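Vacuolar aminopeptidase 1 (Saccharomyces cerevisiae, PDB 5JGF) removes N-terminal amino acids from peptides in the yeast vacuole as a zinc-dependent dodecamer, and is the major cargo of the cytoplasm-to-vacuole targeting pathway. Local coordinates at residues E56-K60 against A278-E284; F73-W79 against S320-F324. One frame throughout, in Å; residues are numbered along the deposited sequence.

How the interactions relate
Both contacts lie at one end of the nine-stranded mixed sheet, about 26 Å from the centre of the chain and with their own centres about 9 Å apart. Strands 58-65 and 69-76 follow each other in sequence and are antiparallel neighbours in the sheet; interaction 1 uses the start of the first, interaction 2 the end of the second. Their partners come much later and in the same order, so the segments alternate along the chain. Gly59 N lies 2.8 Å from Leu75 O, and Thr283 O, 2.7 Å from Lys77 N, ties 278-284 to the end of strand 69-76, both probable hydrogen bonds. Helix 312-324 joins by packing, Phe324 CE2 lying 3.3 Å from Glu56 O, away from the paired zinc sites.

Interaction 1. Residues E56-K60 against A278-E284; sequences EDGGK and AKDVNTE
Lys60 and Thr283 bury the most surface here, with Asp57 and Glu284 beside them. Lys60 leaves the strand with CG anti to its carbonyl carbon and runs fully extended beyond it, which carries the ammonium group to the turn that ends helix 261-278. There NZ gives a hydrogen bond of 2.9 Å to Ala278 O, arriving from above the carbonyl plane, 47° out of it. The same oxygen accepts Val281 N from the opposite face, the backbone bond of the type I turn 278-281, so two donors grip it. The aliphatic end of the lysine also passes the methyl of Ala278, CE to CB 4.3 Å.

Thr283 sets its methyl against the side-chain-free backbone at Gly59, CG2 lying 3.6 Å from Gly59 CA. Its OG1 donates to a water, which lies 2.7 Å from Asp57 O and donates both there and to Glu284 OE2. Glu284, bent at chi2 (-95°), brings OE2 to 3.3 Å from Asp57 OD1, two acceptors with no bond between them. Unfavourable by itself, this pairing is probably eased by the water's bond to OE2 and the nearby Lys77 ammonium. In this alpha/beta fold of an M18 aminopeptidase, the connection from helix 261-278 to strand 289-295 packs along the ends of strands 58-65 and 69-76, near one edge of the mixed sheet.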
ATOM      1  N   GLU D  56     -69.916 -21.611  16.563  1.00 27.56           N
ATOM      2  CA  GLU D  56     -70.408 -20.539  15.705  1.00 26.90           C
ATOM      3  C   GLU D  56     -70.554 -19.200  16.417  1.00 24.74           C
ATOM      4  O   GLU D  56     -70.716 -18.172  15.762  1.00 23.16           O
ATOM      5  CB  GLU D  56     -71.724 -20.936  15.035  1.00 30.51           C
ATOM      6  CG  GLU D  56     -72.712 -21.643  15.924  1.00 35.63           C
ATOM      7  CD  GLU D  56     -73.923 -22.138  15.154  1.00 39.83           C
ATOM      8  OE1 GLU D  56     -75.015 -22.217  15.753  1.00 41.88           O
ATOM      9  OE2 GLU D  56     -73.776 -22.455  13.955  1.00 41.26           O
ATOM     10  N   ASP D  57     -70.498 -19.197  17.746  1.00 24.07           N
ATOM     11  CA  ASP D  57     -70.602 -17.937  18.483  1.00 26.25           C
ATOM     12  C   ASP D  57     -69.256 -17.216  18.450  1.00 24.60           C
ATOM     13  O   ASP D  57     -69.139 -16.071  18.895  1.00 24.36           O
ATOM     14  CB  ASP D  57     -70.994 -18.177  19.940  1.00 30.20           C
ATOM     15  CG  ASP D  57     -72.419 -18.687  20.096  1.00 34.74           C
ATOM     16  OD1 ASP D  57     -73.335 -18.106  19.477  1.00 35.13           O
ATOM     17  OD2 ASP D  57     -72.624 -19.657  20.856  1.00 38.57           O
ATOM     18  N   GLY D  58     -68.243 -17.901  17.930  1.00 23.16           N
ATOM     19  CA  GLY D  58     -66.918 -17.315  17.863  1.00 22.40           C
ATOM     20  C   GLY D  58     -66.386 -17.169  19.271  1.00 21.71           C
ATOM     21  O   GLY D  58     -66.646 -18.021  20.122  1.00 21.07           O
ATOM     22  N   GLY D  59     -65.645 -16.098  19.530  1.00 19.51           N
ATOM     23  CA  GLY D  59     -65.118 -15.902  20.867  1.00 19.65           C
ATOM     24  C   GLY D  59     -63.711 -15.341  20.909  1.00 19.77           C
ATOM     25  O   GLY D  59     -63.181 -14.877  19.898  1.00 20.16           O
ATOM     26  N   LYS D  60     -63.114 -15.382  22.094  1.00 18.59           N
ATOM     27  CA  LYS D  60     -61.762 -14.881  22.311  1.00 18.62           C
ATOM     28  C   LYS D  60     -60.840 -16.048  22.641  1.00 18.66           C
ATOM     29  O   LYS D  60     -61.069 -16.776  23.611  1.00 18.57           O
ATOM     30  CB  LYS D  60     -61.766 -13.869  23.458  1.00 17.07           C
ATOM     31  CG  LYS D  60     -62.662 -12.671  23.190  1.00 18.02           C
ATOM     32  CD  LYS D  60     -62.813 -11.791  24.418  1.00 20.37           C
ATOM     33  CE  LYS D  60     -63.806 -10.663  24.163  1.00 22.21           C
ATOM     34  NZ  LYS D  60     -64.096  -9.904  25.411  1.00 21.60           N
ATOM     35  N   ALA D 278     -60.717  -5.513  23.300  1.00 20.94           N
ATOM     36  CA  ALA D 278     -61.514  -6.700  23.590  1.00 22.16           C
ATOM     37  C   ALA D 278     -62.525  -6.482  24.714  1.00 23.89           C
ATOM     38  O   ALA D 278     -63.583  -7.115  24.734  1.00 23.47           O
ATOM     39  CB  ALA D 278     -60.594  -7.863  23.946  1.00 20.79           C
ATOM     40  N   LYS D 279     -62.194  -5.593  25.644  1.00 24.71           N
ATOM     41  CA  LYS D 279     -63.061  -5.303  26.780  1.00 28.46           C
ATOM     42  C   LYS D 279     -64.457  -4.856  26.359  1.00 30.79           C
ATOM     43  O   LYS D 279     -65.438  -5.149  27.044  1.00 32.06           O
ATOM     44  CB  LYS D 279     -62.422  -4.233  27.668  1.00 26.91           C
ATOM     45  N   ASP D 280     -64.550  -4.152  25.236  1.00 31.16           N
ATOM     46  CA  ASP D 280     -65.844  -3.671  24.770  1.00 33.06           C
ATOM     47  C   ASP D 280     -66.394  -4.445  23.589  1.00 32.03           C
ATOM     48  O   ASP D 280     -67.386  -4.036  22.987  1.00 32.51           O
ATOM     49  CB  ASP D 280     -65.758  -2.193  24.393  1.00 35.85           C
ATOM     50  CG  ASP D 280     -65.431  -1.318  25.574  1.00 39.84           C
ATOM     51  OD1 ASP D 280     -65.935  -1.612  26.679  1.00 42.53           O
ATOM     52  OD2 ASP D 280     -64.681  -0.336  25.401  1.00 41.25           O
ATOM     53  N   VAL D 281     -65.765  -5.562  23.255  1.00 31.02           N
ATOM     54  CA  VAL D 281     -66.232  -6.353  22.131  1.00 30.00           C
ATOM     55  C   VAL D 281     -67.098  -7.520  22.563  1.00 30.09           C
ATOM     56  O   VAL D 281     -66.694  -8.314  23.413  1.00 29.69           O
ATOM     57  CB  VAL D 281     -65.071  -6.950  21.324  1.00 28.54           C
ATOM     58  CG1 VAL D 281     -65.618  -7.906  20.274  1.00 27.50           C
ATOM     59  CG2 VAL D 281     -64.280  -5.841  20.667  1.00 28.81           C
ATOM     60  N   ASN D 282     -68.296  -7.634  22.001  1.00 29.13           N
ATOM     61  CA  ASN D 282     -69.113  -8.790  22.341  1.00 26.18           C
ATOM     62  C   ASN D 282     -69.126  -9.621  21.073  1.00 26.81           C
ATOM     63  O   ASN D 282     -69.661  -9.213  20.038  1.00 27.71           O
ATOM     64  CB  ASN D 282     -70.533  -8.415  22.774  1.00 30.87           C
ATOM     65  CG  ASN D 282     -71.324  -9.631  23.219  1.00 27.19           C
ATOM     66  OD1 ASN D 282     -71.712 -10.462  22.391  1.00 31.57           O
ATOM     67  ND2 ASN D 282     -71.527  -9.771  24.532  1.00 29.49           N
ATOM     68  N   THR D 283     -68.490 -10.780  21.162  1.00 28.66           N
ATOM     69  CA  THR D 283     -68.379 -11.680  20.034  1.00 29.46           C
ATOM     70  C   THR D 283     -69.717 -12.151  19.487  1.00 29.10           C
ATOM     71  O   THR D 283     -69.807 -12.535  18.326  1.00 28.83           O
ATOM     72  CB  THR D 283     -67.507 -12.877  20.412  1.00 30.05           C
ATOM     73  OG1 THR D 283     -67.958 -13.423  21.657  1.00 33.53           O
ATOM     74  CG2 THR D 283     -66.057 -12.416  20.574  1.00 30.88           C
ATOM     75  N   GLU D 284     -70.763 -12.107  20.306  1.00 31.14           N
ATOM     76  CA  GLU D 284     -72.091 -12.533  19.857  1.00 33.37           C
ATOM     77  C   GLU D 284     -72.661 -11.559  18.829  1.00 32.61           C
ATOM     78  O   GLU D 284     -73.474 -11.936  17.984  1.00 31.71           O
ATOM     79  CB  GLU D 284     -73.048 -12.616  21.052  1.00 36.91           C
ATOM     80  CG  GLU D 284     -72.571 -13.535  22.160  1.00 44.18           C
ATOM     81  CD  GLU D 284     -73.139 -14.934  22.043  1.00 48.18           C
ATOM     82  OE1 GLU D 284     -74.338 -15.109  22.348  1.00 50.72           O
ATOM     83  OE2 GLU D 284     -72.394 -15.853  21.643  1.00 50.04           O
TER
HETATM   84  O   HOH W   1     -69.665 -15.293  21.435  1.00 39.09           O

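Interaction 2. Residues F73-W79 against S320-F324; sequences FILGKNW and SSSAF
Helix-on-sheet packing in the alpha/beta fold of this M18 peptidase brings Phe324, at the C-terminal end of helix 312-324, against Leu75 of strand 69-76 and the type I turn 76-79 that follows it. The axes of the short strand and helix segments run 10.8 Å apart at their closest, with their directions 35° from parallel.

Phe324 has more surface buried than any other residue of the contact. With CG anti to the backbone N (chi1 -180°), its ring reaches out from the helix into the bend between strand and turn. Leu75 covers one face of this ring: CG stands 4.0 Å above the plane, offset toward the rim, while CD2 comes to 3.7 Å from Phe324 CD2. The ring's outer edge meets backbone oxygens, Lys77 O and Trp79 O both lying near its plane, Lys77 O at 3.3 Å from Phe324 CZ. Carbonyl oxygens so placed face the slightly positive rim of the phenyl group, a polar but weak attraction.

Trp79 comes from the far end of the turn, which Trp79 N closes by a backbone bond to Gly76 O. Its indole presents an edge to Phe324, with Trp79 CE3 3.9 Å from Phe324 CE1, and its six-membered ring also touches Ser321, CZ3 to CB 4.0 Å. The indole's rotation is fixed further away, where NE1 bonds to Gly84 O and the ring makes an edge-to-face contact with Phe289. Ser321 OG and Ser320 OG look back into their own helix, bonded to Val317 O and Val316 O. One turn of helix before Phe324, that same Ser320 hydroxyl oxygen rests obliquely against the Phe73 ring, OG to CE1 3.1 Å.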
ATOM      1  N   PHE D  73     -56.589 -14.014  19.308  1.00 16.77           N
ATOM      2  CA  PHE D  73     -57.570 -13.553  18.346  1.00 15.09           C
ATOM      3  C   PHE D  73     -58.993 -13.479  18.876  1.00 16.29           C
ATOM      4  O   PHE D  73     -59.355 -14.147  19.847  1.00 15.57           O
ATOM      5  CB  PHE D  73     -57.513 -14.418  17.078  1.00 16.62           C
ATOM      6  CG  PHE D  73     -57.698 -15.896  17.322  1.00 19.94           C
ATOM      7  CD1 PHE D  73     -58.913 -16.515  17.038  1.00 20.49           C
ATOM      8  CD2 PHE D  73     -56.645 -16.678  17.792  1.00 18.59           C
ATOM      9  CE1 PHE D  73     -59.074 -17.895  17.209  1.00 20.66           C
ATOM     10  CE2 PHE D  73     -56.796 -18.056  17.967  1.00 20.82           C
ATOM     11  CZ  PHE D  73     -58.013 -18.665  17.672  1.00 17.58           C
ATOM     12  N   ILE D  74     -59.779 -12.630  18.227  1.00 16.41           N
ATOM     13  CA  ILE D  74     -61.176 -12.412  18.572  1.00 16.82           C
ATOM     14  C   ILE D  74     -61.970 -12.670  17.298  1.00 17.51           C
ATOM     15  O   ILE D  74     -61.759 -12.005  16.283  1.00 18.02           O
ATOM     16  CB  ILE D  74     -61.411 -10.962  19.026  1.00 17.25           C
ATOM     17  CG1 ILE D  74     -60.418 -10.596  20.133  1.00 16.28           C
ATOM     18  CG2 ILE D  74     -62.848 -10.796  19.523  1.00 17.29           C
ATOM     19  CD1 ILE D  74     -60.445  -9.129  20.520  1.00 19.28           C
ATOM     20  N   LEU D  75     -62.876 -13.640  17.356  1.00 17.07           N
ATOM     21  CA  LEU D  75     -63.690 -14.006  16.203  1.00 17.06           C
ATOM     22  C   LEU D  75     -65.163 -13.729  16.485  1.00 19.24           C
ATOM     23  O   LEU D  75     -65.734 -14.276  17.427  1.00 18.95           O
ATOM     24  CB  LEU D  75     -63.480 -15.488  15.884  1.00 17.58           C
ATOM     25  CG  LEU D  75     -64.278 -16.137  14.747  1.00 18.41           C
ATOM     26  CD1 LEU D  75     -64.062 -15.393  13.436  1.00 18.53           C
ATOM     27  CD2 LEU D  75     -63.845 -17.587  14.616  1.00 18.45           C
ATOM     28  N   GLY D  76     -65.768 -12.878  15.666  1.00 18.92           N
ATOM     29  CA  GLY D  76     -67.164 -12.531  15.861  1.00 19.60           C
ATOM     30  C   GLY D  76     -68.136 -13.544  15.292  1.00 19.17           C
ATOM     31  O   GLY D  76     -67.891 -14.138  14.243  1.00 19.28           O
ATOM     32  N   LYS D  77     -69.251 -13.735  15.988  1.00 21.07           N
ATOM     33  CA  LYS D  77     -70.274 -14.679  15.558  1.00 21.02           C
ATOM     34  C   LYS D  77     -70.770 -14.362  14.154  1.00 20.11           C
ATOM     35  O   LYS D  77     -71.117 -15.265  13.393  1.00 20.69           O
ATOM     36  CB  LYS D  77     -71.454 -14.648  16.532  1.00 24.20           C
ATOM     37  CG  LYS D  77     -72.638 -15.503  16.106  1.00 26.62           C
ATOM     38  CD  LYS D  77     -73.785 -15.377  17.098  1.00 30.04           C
ATOM     39  CE  LYS D  77     -75.016 -16.138  16.624  1.00 31.50           C
ATOM     40  NZ  LYS D  77     -76.178 -15.921  17.536  1.00 34.44           N
ATOM     41  N   ASN D  78     -70.788 -13.080  13.807  1.00 20.12           N
ATOM     42  CA  ASN D  78     -71.270 -12.657  12.498  1.00 20.99           C
ATOM     43  C   ASN D  78     -70.180 -12.410  11.464  1.00 20.24           C
ATOM     44  O   ASN D  78     -70.432 -11.810  10.421  1.00 17.87           O
ATOM     45  CB  ASN D  78     -72.131 -11.404  12.649  1.00 23.35           C
ATOM     46  CG  ASN D  78     -73.319 -11.634  13.558  1.00 25.86           C
ATOM     47  OD1 ASN D  78     -74.018 -12.637  13.424  1.00 27.21           O
ATOM     48  ND2 ASN D  78     -73.556 -10.709  14.483  1.00 26.94           N
ATOM     49  N   TRP D  79     -68.971 -12.880  11.745  1.00 19.84           N
ATOM     50  CA  TRP D  79     -67.872 -12.693  10.803  1.00 19.19           C
ATOM     51  C   TRP D  79     -68.092 -13.496   9.526  1.00 20.47           C
ATOM     52  O   TRP D  79     -68.671 -14.584   9.553  1.00 20.85           O
ATOM     53  CB  TRP D  79     -66.544 -13.128  11.436  1.00 19.00           C
ATOM     54  CG  TRP D  79     -65.379 -13.033  10.482  1.00 19.21           C
ATOM     55  CD1 TRP D  79     -64.745 -11.893  10.070  1.00 19.42           C
ATOM     56  CD2 TRP D  79     -64.744 -14.117   9.790  1.00 19.13           C
ATOM     57  NE1 TRP D  79     -63.757 -12.200   9.165  1.00 17.74           N
ATOM     58  CE2 TRP D  79     -63.732 -13.557   8.975  1.00 18.54           C
ATOM     59  CE3 TRP D  79     -64.931 -15.507   9.778  1.00 20.51           C
ATOM     60  CZ2 TRP D  79     -62.909 -14.338   8.155  1.00 18.23           C
ATOM     61  CZ3 TRP D  79     -64.111 -16.287   8.963  1.00 21.91           C
ATOM     62  CH2 TRP D  79     -63.110 -15.696   8.163  1.00 21.91           C
ATOM     63  N   SER D 320     -59.467 -21.613  12.507  1.00 18.78           N
ATOM     64  CA  SER D 320     -60.602 -20.912  13.097  1.00 20.73           C
ATOM     65  C   SER D 320     -61.794 -20.862  12.151  1.00 21.00           C
ATOM     66  O   SER D 320     -62.912 -21.216  12.531  1.00 21.67           O
ATOM     67  CB  SER D 320     -60.193 -19.489  13.489  1.00 18.79           C
ATOM     68  OG  SER D 320     -59.248 -19.516  14.543  1.00 23.83           O
ATOM     69  N   SER D 321     -61.550 -20.422  10.920  1.00 21.58           N
ATOM     70  CA  SER D 321     -62.609 -20.321   9.927  1.00 23.07           C
ATOM     71  C   SER D 321     -63.219 -21.690   9.626  1.00 24.36           C
ATOM     72  O   SER D 321     -64.406 -21.788   9.310  1.00 24.35           O
ATOM     73  CB  SER D 321     -62.075 -19.678   8.640  1.00 23.48           C
ATOM     74  OG  SER D 321     -61.027 -20.436   8.063  1.00 23.61           O
ATOM     75  N   SER D 322     -62.413 -22.744   9.734  1.00 24.35           N
ATOM     76  CA  SER D 322     -62.902 -24.097   9.480  1.00 24.74           C
ATOM     77  C   SER D 322     -63.810 -24.584  10.605  1.00 24.80           C
ATOM     78  O   SER D 322     -64.863 -25.161  10.352  1.00 23.97           O
ATOM     79  CB  SER D 322     -61.736 -25.075   9.313  1.00 25.11           C
ATOM     80  OG  SER D 322     -61.070 -24.864   8.080  1.00 27.39           O
ATOM     81  N   ALA D 323     -63.402 -24.346  11.847  1.00 24.21           N
ATOM     82  CA  ALA D 323     -64.185 -24.776  13.002  1.00 24.91           C
ATOM     83  C   ALA D 323     -65.414 -23.895  13.208  1.00 25.83           C
ATOM     84  O   ALA D 323     -66.456 -24.354  13.667  1.00 25.37           O
ATOM     85  CB  ALA D 323     -63.313 -24.749  14.251  1.00 23.67           C
ATOM     86  N   PHE D 324     -65.265 -22.625  12.858  1.00 26.26           N
ATOM     87  CA  PHE D 324     -66.302 -21.609  12.996  1.00 27.06           C
ATOM     88  C   PHE D 324     -67.655 -21.930  12.366  1.00 28.20           C
ATOM     89  O   PHE D 324     -68.695 -21.798  13.010  1.00 27.55           O
ATOM     90  CB  PHE D 324     -65.773 -20.300  12.405  1.00 26.71           C
ATOM     91  CG  PHE D 324     -66.734 -19.155  12.485  1.00 24.97           C
ATOM     92  CD1 PHE D 324     -67.087 -18.454  11.337  1.00 24.72           C
ATOM     93  CD2 PHE D 324     -67.243 -18.736  13.708  1.00 26.23           C
ATOM     94  CE1 PHE D 324     -67.927 -17.351  11.407  1.00 24.03           C
ATOM     95  CE2 PHE D 324     -68.086 -17.632  13.788  1.00 23.80           C
ATOM     96  CZ  PHE D 324     -68.427 -16.939  12.637  1.00 23.65           C
TER